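Side-chain contacts in N-formylglutamate amidohydrolase (Ralstonia eutropha, PDB 2Q7S), which binds a zinc ion and probably acts as a hydrolase on N-formylglutamate or a related amide: residues V58-E63 and E266-L271; P66-T71 and L278-A283; A75-P78 and D83-R86; F193-R198 and G206-V211; R213-R216 and T221-R224. One frame throughout, in Å; residues are numbered along the deposited sequence.

Contact 1: V58-E63 and E266-L271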
# COMPACT_ATOMS: atom_id res chain seq x y z
N VAL A 58 -5.39 -3.28 7.08
CA VAL A 58 -4.22 -2.38 7.19
C VAL A 58 -4.63 -0.95 7.41
O VAL A 58 -4.01 -0.20 8.17
CB VAL A 58 -3.28 -2.47 5.94
CG1 VAL A 58 -2.37 -1.27 5.86
CG2 VAL A 58 -2.48 -3.76 6.06
N ASP A 59 -5.75 -0.60 6.82
CA ASP A 59 -6.31 0.72 7.09
C ASP A 59 -6.76 0.94 8.54
O ASP A 59 -6.55 2.02 9.08
CB ASP A 59 -7.39 1.06 6.08
CG ASP A 59 -8.61 0.22 6.23
OD1 ASP A 59 -8.51 -1.03 6.38
OD2 ASP A 59 -9.69 0.84 6.18
N ALA A 60 -7.34 -0.09 9.18
CA ALA A 60 -7.78 -0.00 10.60
C ALA A 60 -6.57 -0.03 11.54
O ALA A 60 -6.60 0.59 12.60
CB ALA A 60 -8.76 -1.15 10.95
N LEU A 61 -5.49 -0.73 11.13
CA LEU A 61 -4.24 -0.78 11.92
C LEU A 61 -3.67 0.62 12.07
O LEU A 61 -3.20 0.99 13.14
CB LEU A 61 -3.17 -1.66 11.30
CG LEU A 61 -3.27 -3.20 11.45
CD1 LEU A 61 -2.15 -3.83 10.62
CD2 LEU A 61 -3.21 -3.61 12.91
N TRP A 62 -3.78 1.41 11.00
CA TRP A 62 -3.28 2.78 11.03
C TRP A 62 -4.34 3.84 11.26
O TRP A 62 -4.15 5.00 10.85
CB TRP A 62 -2.52 3.05 9.75
CG TRP A 62 -1.26 2.22 9.55
CD1 TRP A 62 -1.18 1.00 8.93
CD2 TRP A 62 0.10 2.59 9.87
NE1 TRP A 62 0.14 0.58 8.86
CE2 TRP A 62 0.94 1.54 9.41
CE3 TRP A 62 0.69 3.69 10.50
CZ2 TRP A 62 2.33 1.56 9.57
CZ3 TRP A 62 2.10 3.70 10.68
CH2 TRP A 62 2.88 2.65 10.20
N GLU A 63 -5.43 3.48 11.92
CA GLU A 63 -6.50 4.47 12.23
C GLU A 63 -6.05 5.80 12.88
O GLU A 63 -6.66 6.79 12.62
CB GLU A 63 -7.59 3.85 13.12
CG GLU A 63 -7.08 3.40 14.45
CD GLU A 63 -8.13 3.40 15.53
OE1 GLU A 63 -9.33 3.25 15.20
OE2 GLU A 63 -7.73 3.52 16.71
N GLU A 266 -5.29 -12.01 18.17
CA GLU A 266 -4.99 -11.40 19.45
C GLU A 266 -3.91 -10.29 19.35
O GLU A 266 -3.87 -9.37 20.17
CB GLU A 266 -4.56 -12.49 20.44
CG GLU A 266 -3.31 -13.26 20.01
N GLY A 267 -3.06 -10.36 18.32
CA GLY A 267 -2.03 -9.37 18.08
C GLY A 267 -2.59 -8.10 17.45
O GLY A 267 -1.92 -7.06 17.50
N PHE A 268 -3.79 -8.15 16.88
CA PHE A 268 -4.35 -6.94 16.25
C PHE A 268 -4.31 -5.72 17.19
O PHE A 268 -3.76 -4.68 16.84
CB PHE A 268 -5.80 -7.14 15.73
CG PHE A 268 -6.31 -5.94 14.98
CD1 PHE A 268 -6.09 -5.80 13.62
CD2 PHE A 268 -6.95 -4.90 15.66
CE1 PHE A 268 -6.53 -4.64 12.94
CE2 PHE A 268 -7.37 -3.76 14.97
CZ PHE A 268 -7.17 -3.65 13.60
N ALA A 269 -4.94 -5.85 18.36
CA ALA A 269 -5.09 -4.76 19.32
C ALA A 269 -3.77 -4.14 19.74
O ALA A 269 -3.61 -2.92 19.73
CB ALA A 269 -5.82 -5.26 20.57
N THR A 270 -2.84 -5.00 20.13
CA THR A 270 -1.49 -4.58 20.54
C THR A 270 -0.71 -3.96 19.39
O THR A 270 -0.02 -2.94 19.58
CB THR A 270 -0.69 -5.76 21.25
OG1 THR A 270 -0.55 -6.86 20.35
CG2 THR A 270 -1.43 -6.23 22.44
N LEU A 271 -0.86 -4.48 18.16
CA LEU A 271 -0.17 -3.86 17.04
C LEU A 271 -0.73 -2.48 16.70
O LEU A 271 0.03 -1.51 16.48
CB LEU A 271 -0.21 -4.75 15.80
CG LEU A 271 0.56 -4.22 14.61
CD1 LEU A 271 2.06 -4.16 14.94
CD2 LEU A 271 0.25 -5.07 13.39
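Leu61 reaches from the helix 58-61 to the start of the helix 267-289, where it meets Phe268 and Leu271. Beyond CB, which stays clear of the opposite segment, CG is the first atom to touch, 3.9 Å from Phe268 CE1, and the two methyls then divide the work. CD2 approaches the ring of Phe268 obliquely, 3.5 Å from CE1, and also lies 3.8 Å from Leu271 CD2. CD1 meets that same Leu271 methyl at 3.9 Å. The branch is thus held between a ring and a methyl. Leu61 has CG anti to its own carbonyl carbon (chi1 -78°) and CD1 anti to CA (chi2 174°), which carries both methyls outward to the second helix.

Phe268 turns in the other sense, CG anti to the backbone N (chi1 -175°), and this brings the far end of its ring over to the first helix. There Ala60 CB sits at the ring edge, near its plane, 4.0 Å from CZ. Beyond the pair, Arg264 makes a cation-pi contact with the Phe268 ring, and Leu61 goes on to touch Ile251 of the central sheet.

Leu61 lies about 11 Å from the zinc ion, near the metal site without coordinating it. No hydrogen bond joins the two segments, although Gln272 NE2 bonds to Ala60 O close by; dispersion and the burial of carbon surface therefore carry the contact between them.

Contact 2: P66-T71 and L278-A283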
# COMPACT_ATOMS: atom_id res chain seq x y z
N PRO A 66 -5.27 10.21 11.04
CA PRO A 66 -6.05 11.43 11.07
C PRO A 66 -6.21 11.99 12.49
O PRO A 66 -6.36 13.20 12.67
CB PRO A 66 -7.40 10.97 10.46
CG PRO A 66 -7.50 9.61 10.86
CD PRO A 66 -6.14 9.08 10.65
N ARG A 67 -6.00 11.15 13.50
CA ARG A 67 -6.10 11.57 14.91
C ARG A 67 -4.90 12.38 15.32
O ARG A 67 -4.96 13.04 16.31
CB ARG A 67 -6.19 10.35 15.83
CG ARG A 67 -7.40 9.41 15.54
CD ARG A 67 -7.38 8.15 16.44
NE ARG A 67 -7.76 8.53 17.80
CZ ARG A 67 -7.36 7.93 18.92
NH1 ARG A 67 -6.64 6.83 18.90
NH2 ARG A 67 -7.81 8.36 20.08
N VAL A 68 -3.81 12.29 14.57
CA VAL A 68 -2.62 13.06 14.88
C VAL A 68 -2.37 14.14 13.81
O VAL A 68 -1.34 14.78 13.86
CB VAL A 68 -1.37 12.15 15.07
CG1 VAL A 68 -1.65 11.10 16.12
CG2 VAL A 68 -0.91 11.51 13.72
N GLY A 69 -3.31 14.39 12.91
CA GLY A 69 -3.14 15.48 11.94
C GLY A 69 -2.88 15.03 10.51
O GLY A 69 -2.92 15.85 9.60
N GLY A 70 -2.69 13.73 10.31
CA GLY A 70 -2.46 13.17 8.96
C GLY A 70 -3.70 12.88 8.15
O GLY A 70 -4.84 13.02 8.61
N THR A 71 -3.47 12.45 6.91
CA THR A 71 -4.57 12.05 6.05
C THR A 71 -4.37 10.59 5.70
O THR A 71 -3.29 10.17 5.35
CB THR A 71 -4.65 12.90 4.75
OG1 THR A 71 -4.95 14.24 5.10
CG2 THR A 71 -5.76 12.39 3.85
N LEU A 278 3.44 4.95 17.45
CA LEU A 278 4.47 5.24 16.44
C LEU A 278 4.01 6.46 15.62
O LEU A 278 4.81 7.34 15.31
CB LEU A 278 4.69 4.03 15.50
CG LEU A 278 5.49 4.36 14.23
CD1 LEU A 278 6.93 4.67 14.61
CD2 LEU A 278 5.35 3.24 13.15
N THR A 279 2.72 6.54 15.34
CA THR A 279 2.15 7.59 14.45
C THR A 279 2.23 8.95 15.12
O THR A 279 2.45 9.96 14.48
CB THR A 279 0.69 7.20 13.97
OG1 THR A 279 0.72 6.00 13.17
CG2 THR A 279 0.07 8.27 13.08
N LEU A 280 2.00 8.97 16.44
CA LEU A 280 2.10 10.17 17.22
C LEU A 280 3.55 10.66 17.12
O LEU A 280 3.83 11.85 16.89
CB LEU A 280 1.69 9.92 18.69
CG LEU A 280 1.63 11.10 19.65
CD1 LEU A 280 0.82 12.29 19.05
CD2 LEU A 280 1.05 10.69 21.02
N ARG A 281 4.48 9.74 17.28
CA ARG A 281 5.89 10.12 17.15
C ARG A 281 6.27 10.66 15.76
O ARG A 281 7.05 11.60 15.64
CB ARG A 281 6.74 8.92 17.51
CG ARG A 281 8.21 9.24 17.60
CD ARG A 281 8.55 10.18 18.77
NE ARG A 281 9.93 10.58 18.61
CZ ARG A 281 10.36 11.56 17.82
NH1 ARG A 281 9.50 12.31 17.10
NH2 ARG A 281 11.66 11.80 17.74
N ILE A 282 5.73 10.06 14.70
CA ILE A 282 5.97 10.53 13.36
C ILE A 282 5.35 11.91 13.16
O ILE A 282 5.95 12.72 12.50
CB ILE A 282 5.36 9.56 12.30
CG1 ILE A 282 6.05 8.18 12.33
CG2 ILE A 282 5.38 10.14 10.86
CD1 ILE A 282 5.39 7.16 11.33
N ALA A 283 4.17 12.18 13.74
CA ALA A 283 3.50 13.49 13.60
C ALA A 283 4.39 14.57 14.18
O ALA A 283 4.56 15.62 13.59
CB ALA A 283 2.10 13.52 14.28
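The long C-terminal helix 267-289 packs here against the turn that leads from helix 58-61 into strand 71-75 of the mixed central sheet, and Val68 is the residue of that turn that fills the contact. Its two methyls part over the helix. CG1 lies 4.0 Å from Leu280 CD1 and equally near Leu280 CA, on the more exposed side. CG2 goes inward, between Thr279 and Ala283, residues one helical turn apart; Ala283 CB is 3.7 Å from it. A chi1 of -54° puts this inward methyl in the cleft flanked by both backbone neighbours of Val68 CA.

Thr279 offers its methyl and not its hydroxyl: CG2 is anti to the backbone N, whereas OG1 hydrogen-bonds to Leu275 O within the same helix. The polar atom is thereby satisfied away from the turn, and only carbon faces Val68. Just after Val68 the chain takes a positive phi at Gly69 (108°). Gly69 also has a backbone hydrogen bond with Leu24, and Ala283 packs on that same residue. The side chains of Val68 and Thr279 cross at about a right angle, and their CG2 atoms stand 3.4 Å apart, a little closer than two methyls normally settle.

Contact 3: A75-P78 and D83-R86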
# COMPACT_ATOMS: atom_id res chain seq x y z
N ALA A 75 -8.31 2.23 -0.28
CA ALA A 75 -9.14 1.60 -1.34
C ALA A 75 -10.26 0.70 -0.80
O ALA A 75 -10.07 -0.04 0.16
CB ALA A 75 -8.28 0.79 -2.30
N THR A 76 -11.44 0.76 -1.40
CA THR A 76 -12.55 -0.11 -0.97
C THR A 76 -12.68 -1.31 -1.94
O THR A 76 -13.24 -2.35 -1.60
CB THR A 76 -13.91 0.63 -0.87
OG1 THR A 76 -14.17 1.28 -2.10
CG2 THR A 76 -13.95 1.70 0.24
N PHE A 77 -12.13 -1.16 -3.14
CA PHE A 77 -12.10 -2.23 -4.12
C PHE A 77 -10.89 -3.11 -3.86
O PHE A 77 -9.90 -2.63 -3.29
CB PHE A 77 -12.04 -1.68 -5.53
CG PHE A 77 -10.95 -0.72 -5.76
CD1 PHE A 77 -11.15 0.65 -5.48
CD2 PHE A 77 -9.71 -1.13 -6.26
CE1 PHE A 77 -10.18 1.54 -5.61
CE2 PHE A 77 -8.72 -0.19 -6.43
CZ PHE A 77 -8.95 1.13 -6.13
N PRO A 78 -10.93 -4.36 -4.34
CA PRO A 78 -9.82 -5.25 -4.08
C PRO A 78 -8.67 -5.02 -5.04
O PRO A 78 -8.87 -4.77 -6.25
CB PRO A 78 -10.43 -6.65 -4.22
CG PRO A 78 -11.89 -6.43 -4.66
CD PRO A 78 -11.97 -5.04 -5.15
N ASP A 83 -5.04 -2.91 -9.07
CA ASP A 83 -4.05 -2.64 -8.02
C ASP A 83 -3.59 -1.20 -8.14
O ASP A 83 -2.79 -0.91 -9.02
CB ASP A 83 -2.86 -3.54 -8.19
CG ASP A 83 -1.88 -3.42 -7.08
OD1 ASP A 83 -1.89 -2.40 -6.35
OD2 ASP A 83 -1.10 -4.39 -6.90
N PRO A 84 -4.03 -0.31 -7.22
CA PRO A 84 -3.59 1.08 -7.33
C PRO A 84 -2.11 1.36 -7.13
O PRO A 84 -1.71 2.48 -7.42
CB PRO A 84 -4.40 1.81 -6.24
CG PRO A 84 -5.33 0.84 -5.69
CD PRO A 84 -4.91 -0.51 -6.05
N ASN A 85 -1.34 0.39 -6.61
CA ASN A 85 0.10 0.56 -6.41
C ASN A 85 0.88 0.20 -7.61
O ASN A 85 2.11 0.06 -7.54
CB ASN A 85 0.61 -0.26 -5.20
CG ASN A 85 1.20 0.61 -4.12
OD1 ASN A 85 0.84 1.78 -4.01
ND2 ASN A 85 2.16 0.09 -3.40
N ARG A 86 0.21 -0.08 -8.71
CA ARG A 86 0.95 -0.35 -9.95
C ARG A 86 0.72 0.85 -10.84
O ARG A 86 -0.25 1.58 -10.67
CB ARG A 86 0.46 -1.64 -10.62
CG ARG A 86 0.65 -2.90 -9.77
CD ARG A 86 2.11 -3.18 -9.38
NE ARG A 86 2.26 -4.39 -8.59
CZ ARG A 86 2.22 -4.49 -7.25
NH1 ARG A 86 2.02 -3.43 -6.45
NH2 ARG A 86 2.37 -5.68 -6.67
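Pro84 CG meets the outer end of the Phe77 ring, 3.6 Å from CE2 and 3.7 Å from CZ. The approach is oblique, and Pro84 CD adds a contact to the same CE2 at 3.8 Å. A chi1 of 53° folds the Phe77 ring back over its own segment, where Ala75 CB lies on one face, offset toward the rim. That methyl is also 4.5 Å from Pro84 CG, so proline touches both residues.

Pro84 is held by a type I beta turn from Asp83 to Arg86, closed by Arg86 N to Asp83 O at 3.1 Å. An Asx turn lies over it: Asn85 N donates to Asp83 OD1 at 2.9 Å, coming in 37° out of the carboxylate plane with an N-H...O angle of 154°. The same OD1 accepts from NE2 of the zinc ligand His32, which makes Asp83 a second-shell residue of the metal site. Asp83 OD2 forms a salt bridge with Arg79 NE and pairs electrostatically with Arg86, over its guanidinium face, 3.3 Å from NH1. Farther out, Pro84 O accepts from His149 NE2, and Tyr148 of helix 134-163 packs on both Ala75 and Pro84.

Contact 4: F193-R198 and G206-V211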
# COMPACT_ATOMS: atom_id res chain seq x y z
N PHE A 193 8.42 -5.91 10.12
CA PHE A 193 8.22 -4.68 9.32
C PHE A 193 9.30 -4.65 8.29
O PHE A 193 10.47 -4.88 8.61
CB PHE A 193 8.37 -3.44 10.17
CG PHE A 193 7.18 -3.15 11.02
CD1 PHE A 193 6.98 -3.82 12.21
CD2 PHE A 193 6.21 -2.24 10.60
CE1 PHE A 193 5.84 -3.60 12.98
CE2 PHE A 193 5.08 -1.98 11.40
CZ PHE A 193 4.91 -2.66 12.56
N VAL A 194 8.93 -4.38 7.04
CA VAL A 194 9.86 -4.07 5.97
C VAL A 194 9.58 -2.64 5.53
O VAL A 194 8.41 -2.26 5.30
CB VAL A 194 9.78 -5.07 4.75
CG1 VAL A 194 10.79 -4.70 3.64
CG2 VAL A 194 10.03 -6.51 5.23
N LEU A 195 10.66 -1.86 5.45
CA LEU A 195 10.61 -0.44 5.05
C LEU A 195 11.30 -0.30 3.70
O LEU A 195 12.46 -0.58 3.58
CB LEU A 195 11.34 0.40 6.10
CG LEU A 195 10.83 0.27 7.52
CD1 LEU A 195 11.68 1.15 8.49
CD2 LEU A 195 9.34 0.60 7.60
N GLY A 196 10.55 0.09 2.67
CA GLY A 196 11.09 0.28 1.34
C GLY A 196 11.16 1.76 0.99
O GLY A 196 10.18 2.48 1.05
N ASP A 197 12.37 2.19 0.62
CA ASP A 197 12.61 3.55 0.20
C ASP A 197 13.59 3.56 -1.00
O ASP A 197 14.35 4.52 -1.19
CB ASP A 197 13.11 4.35 1.41
CG ASP A 197 14.52 3.84 1.94
OD1 ASP A 197 15.13 2.89 1.38
OD2 ASP A 197 15.05 4.45 2.90
N ARG A 198 13.54 2.49 -1.79
CA ARG A 198 14.33 2.33 -3.04
C ARG A 198 15.79 2.54 -2.71
O ARG A 198 16.41 3.45 -3.21
CB ARG A 198 13.83 3.29 -4.16
CG ARG A 198 12.32 3.24 -4.37
CD ARG A 198 11.89 2.11 -5.23
NE ARG A 198 12.32 2.37 -6.59
CZ ARG A 198 11.74 1.92 -7.69
NH1 ARG A 198 10.68 1.12 -7.66
NH2 ARG A 198 12.25 2.29 -8.85
N GLY A 206 16.24 10.56 8.31
CA GLY A 206 15.87 10.71 9.72
C GLY A 206 14.53 10.03 10.02
O GLY A 206 14.34 9.48 11.10
N LEU A 207 13.60 10.06 9.07
CA LEU A 207 12.31 9.42 9.29
C LEU A 207 12.38 7.90 9.25
O LEU A 207 11.72 7.22 10.05
CB LEU A 207 11.23 9.92 8.34
CG LEU A 207 9.83 9.28 8.54
CD1 LEU A 207 9.29 9.51 9.96
CD2 LEU A 207 8.85 9.79 7.52
N VAL A 208 13.15 7.36 8.31
CA VAL A 208 13.36 5.90 8.24
C VAL A 208 14.07 5.45 9.56
O VAL A 208 13.73 4.40 10.11
CB VAL A 208 14.17 5.48 6.97
CG1 VAL A 208 14.07 3.99 6.73
CG2 VAL A 208 13.68 6.24 5.74
N ASP A 209 15.02 6.25 10.06
CA ASP A 209 15.75 5.94 11.29
C ASP A 209 14.77 5.93 12.46
O ASP A 209 14.80 5.02 13.29
CB ASP A 209 16.83 7.00 11.61
CG ASP A 209 18.09 6.89 10.74
OD1 ASP A 209 18.27 5.93 9.95
OD2 ASP A 209 18.94 7.80 10.87
N LEU A 210 13.92 6.96 12.51
CA LEU A 210 12.86 7.08 13.53
C LEU A 210 11.97 5.85 13.55
O LEU A 210 11.82 5.21 14.57
CB LEU A 210 12.01 8.36 13.32
CG LEU A 210 10.96 8.78 14.37
CD1 LEU A 210 11.40 8.53 15.82
CD2 LEU A 210 10.67 10.24 14.20
N VAL A 211 11.39 5.50 12.41
CA VAL A 211 10.43 4.40 12.36
C VAL A 211 11.10 3.07 12.76
O VAL A 211 10.57 2.31 13.58
CB VAL A 211 9.75 4.27 10.95
CG1 VAL A 211 8.95 2.99 10.85
CG2 VAL A 211 8.87 5.53 10.65
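The flat group that crosses this contact is the carboxylate of Asp197, which meets Val208 through one oxygen. OD2 lies 3.6 Å from Val208 CG2 and 4.0 Å from CG1, a van der Waals approach to two methyls with no hydrogen bond across the segments. The other oxygen does the polar work: OD1 accepts from Gly200 N and from Asn225 ND2, two bonds that fix the rotation of the buried carboxylate. Asp197 has chi1 of 65°, which tucks CG in above its own main chain and points the group at the helix.

Two residues earlier, on the strand proper, Leu195 is also directed toward the helix and supplies the apolar part. Its CD1 is 4.1 Å from Val208 CG1 and 4.1 Å from Val211 CG1, and CD2 is also 4.1 Å from that Val211 methyl. These even distances describe a relaxed fit, without a tight pair. Leu195 and Val208 run antiparallel alongside one another, while Val211 lies aslant; both valines present a CG1 that is anti to the backbone N.

The contact is the first half of a beta-alpha-beta unit, with strand 193-196 leading into helix 205-217 and strand 222-224 following. Val208 and Val211 are one turn apart on the helix face that covers the sheet. Strand 193-196 lies between strand 244-252, where Ile249 touches Leu195, and strand 222-224; Val211 also packs on Ile282 of helix 267-289.

Contact 5: R213-R216 and T221-R224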
# COMPACT_ATOMS: atom_id res chain seq x y z
N ARG A 213 13.82 2.55 14.64
CA ARG A 213 14.21 2.59 16.05
C ARG A 213 12.99 2.43 16.96
O ARG A 213 13.00 1.63 17.89
CB ARG A 213 14.91 3.92 16.35
CG ARG A 213 15.22 4.19 17.83
CD ARG A 213 16.11 5.42 18.01
NE ARG A 213 15.51 6.67 17.49
CZ ARG A 213 15.96 7.39 16.44
NH1 ARG A 213 17.05 7.02 15.74
NH2 ARG A 213 15.31 8.50 16.08
N GLU A 214 11.93 3.17 16.68
CA GLU A 214 10.69 3.06 17.49
C GLU A 214 10.12 1.63 17.45
O GLU A 214 9.78 1.09 18.48
CB GLU A 214 9.66 4.10 17.04
CG GLU A 214 10.09 5.55 17.36
CD GLU A 214 10.03 5.85 18.85
OE1 GLU A 214 9.09 5.35 19.50
OE2 GLU A 214 10.93 6.57 19.37
N LEU A 215 10.06 1.01 16.27
CA LEU A 215 9.55 -0.36 16.14
C LEU A 215 10.42 -1.41 16.79
O LEU A 215 9.90 -2.28 17.47
CB LEU A 215 9.30 -0.73 14.66
CG LEU A 215 8.10 0.01 14.07
CD1 LEU A 215 7.95 -0.33 12.66
CD2 LEU A 215 6.79 -0.26 14.81
N ARG A 216 11.75 -1.34 16.60
CA ARG A 216 12.68 -2.22 17.33
C ARG A 216 12.62 -2.02 18.84
O ARG A 216 12.76 -2.97 19.59
CB ARG A 216 14.12 -2.03 16.84
CG ARG A 216 14.33 -2.56 15.46
CD ARG A 216 15.70 -2.17 14.94
NE ARG A 216 15.96 -2.85 13.69
CZ ARG A 216 17.03 -2.63 12.92
NH1 ARG A 216 17.92 -1.70 13.22
NH2 ARG A 216 17.17 -3.32 11.80
N THR A 221 10.98 -6.83 14.73
CA THR A 221 12.13 -6.87 13.84
C THR A 221 11.80 -5.99 12.65
O THR A 221 10.61 -5.87 12.26
CB THR A 221 12.46 -8.33 13.42
OG1 THR A 221 11.31 -8.92 12.82
CG2 THR A 221 12.87 -9.14 14.69
N VAL A 222 12.82 -5.29 12.14
CA VAL A 222 12.66 -4.34 11.04
C VAL A 222 13.79 -4.63 10.04
O VAL A 222 14.94 -4.81 10.46
CB VAL A 222 12.68 -2.85 11.51
CG1 VAL A 222 12.48 -1.87 10.34
CG2 VAL A 222 11.64 -2.60 12.61
N ALA A 223 13.45 -4.76 8.76
CA ALA A 223 14.43 -4.86 7.66
C ALA A 223 14.16 -3.70 6.72
O ALA A 223 13.00 -3.30 6.56
CB ALA A 223 14.28 -6.21 6.86
N ARG A 224 15.21 -3.15 6.11
CA ARG A 224 15.06 -2.14 5.06
C ARG A 224 15.26 -2.85 3.73
O ARG A 224 16.19 -3.64 3.59
CB ARG A 224 16.13 -1.04 5.19
CG ARG A 224 15.99 -0.24 6.49
CD ARG A 224 16.89 1.00 6.48
NE ARG A 224 16.97 1.61 7.81
CZ ARG A 224 17.33 2.86 8.03
NH1 ARG A 224 17.63 3.67 7.02
NH2 ARG A 224 17.34 3.33 9.27
O HOH W 1 15.33 -5.65 13.62
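Val222 is the buried centre of this contact, and its CG2 makes the close apolar fit. That methyl lies 3.6 Å from Leu215 CB and 3.9 Å from Arg216 CG, so it rests against the roots of two successive helix residues. With CG1 anti to the backbone N (chi1 -179°), CG2 is the branch left to face the helix. Leu215 is buried as well and continues past Val222 to Phe193 and Leu278.

The other side is polar and opens to solvent, since Arg216 is exposed. Its chain runs extended from CG to NE and slants over Val222, with NE passing 3.9 Å from Val222 CB. The guanidinium then turns an edge to the backbone: NH2 donates to Val222 O at 3.0 Å with an N-H...O angle of 158°. The bond is fairly straight at the hydrogen, yet NH2 stands above the carbonyl plane, 36° out of it. A water beside this bond accepts from Val222 N at 2.9 Å and only weakly from Arg216 NE, so its link to the arginine is slight next to the direct bond. Arg216 NH1 has a long, weak ion pair with Glu212, which also forms a salt bridge with Arg224 NE and would be expected to ease the proximity of the two arginines.

After helix 205-217 the chain returns to the sheet in strand 222-224, completing the beta-alpha-beta unit that strand 193-196 begins. This strand is outermost at its end of the sheet; Ala223 has backbone hydrogen bonds with Phe193 and Leu195 of the neighbouring strand, while helix 267-289 packs on Leu215.

Overall arrangement
Contacts 4 and 5 hold the same beta-alpha-beta unit, their centres about 8 Å apart: contact 4 is wholly buried, whereas contact 5 ends in an exposed arginine and a water. A salt bridge from Asp209 to Arg224 ties them together. Contacts 1 and 2 share helix 267-289 and touch through Trp62 and Thr279; both are apolar between their segments, but contact 1 is buried and the nearer to zinc, while contact 2 is partly buried, with exposed Leu280 at its edge. Ile282 and Leu278 carry contact 2 on to Val211 and Leu215. Contact 3 stands apart, about 20 Å or more from the others between centres, buried near the metal site.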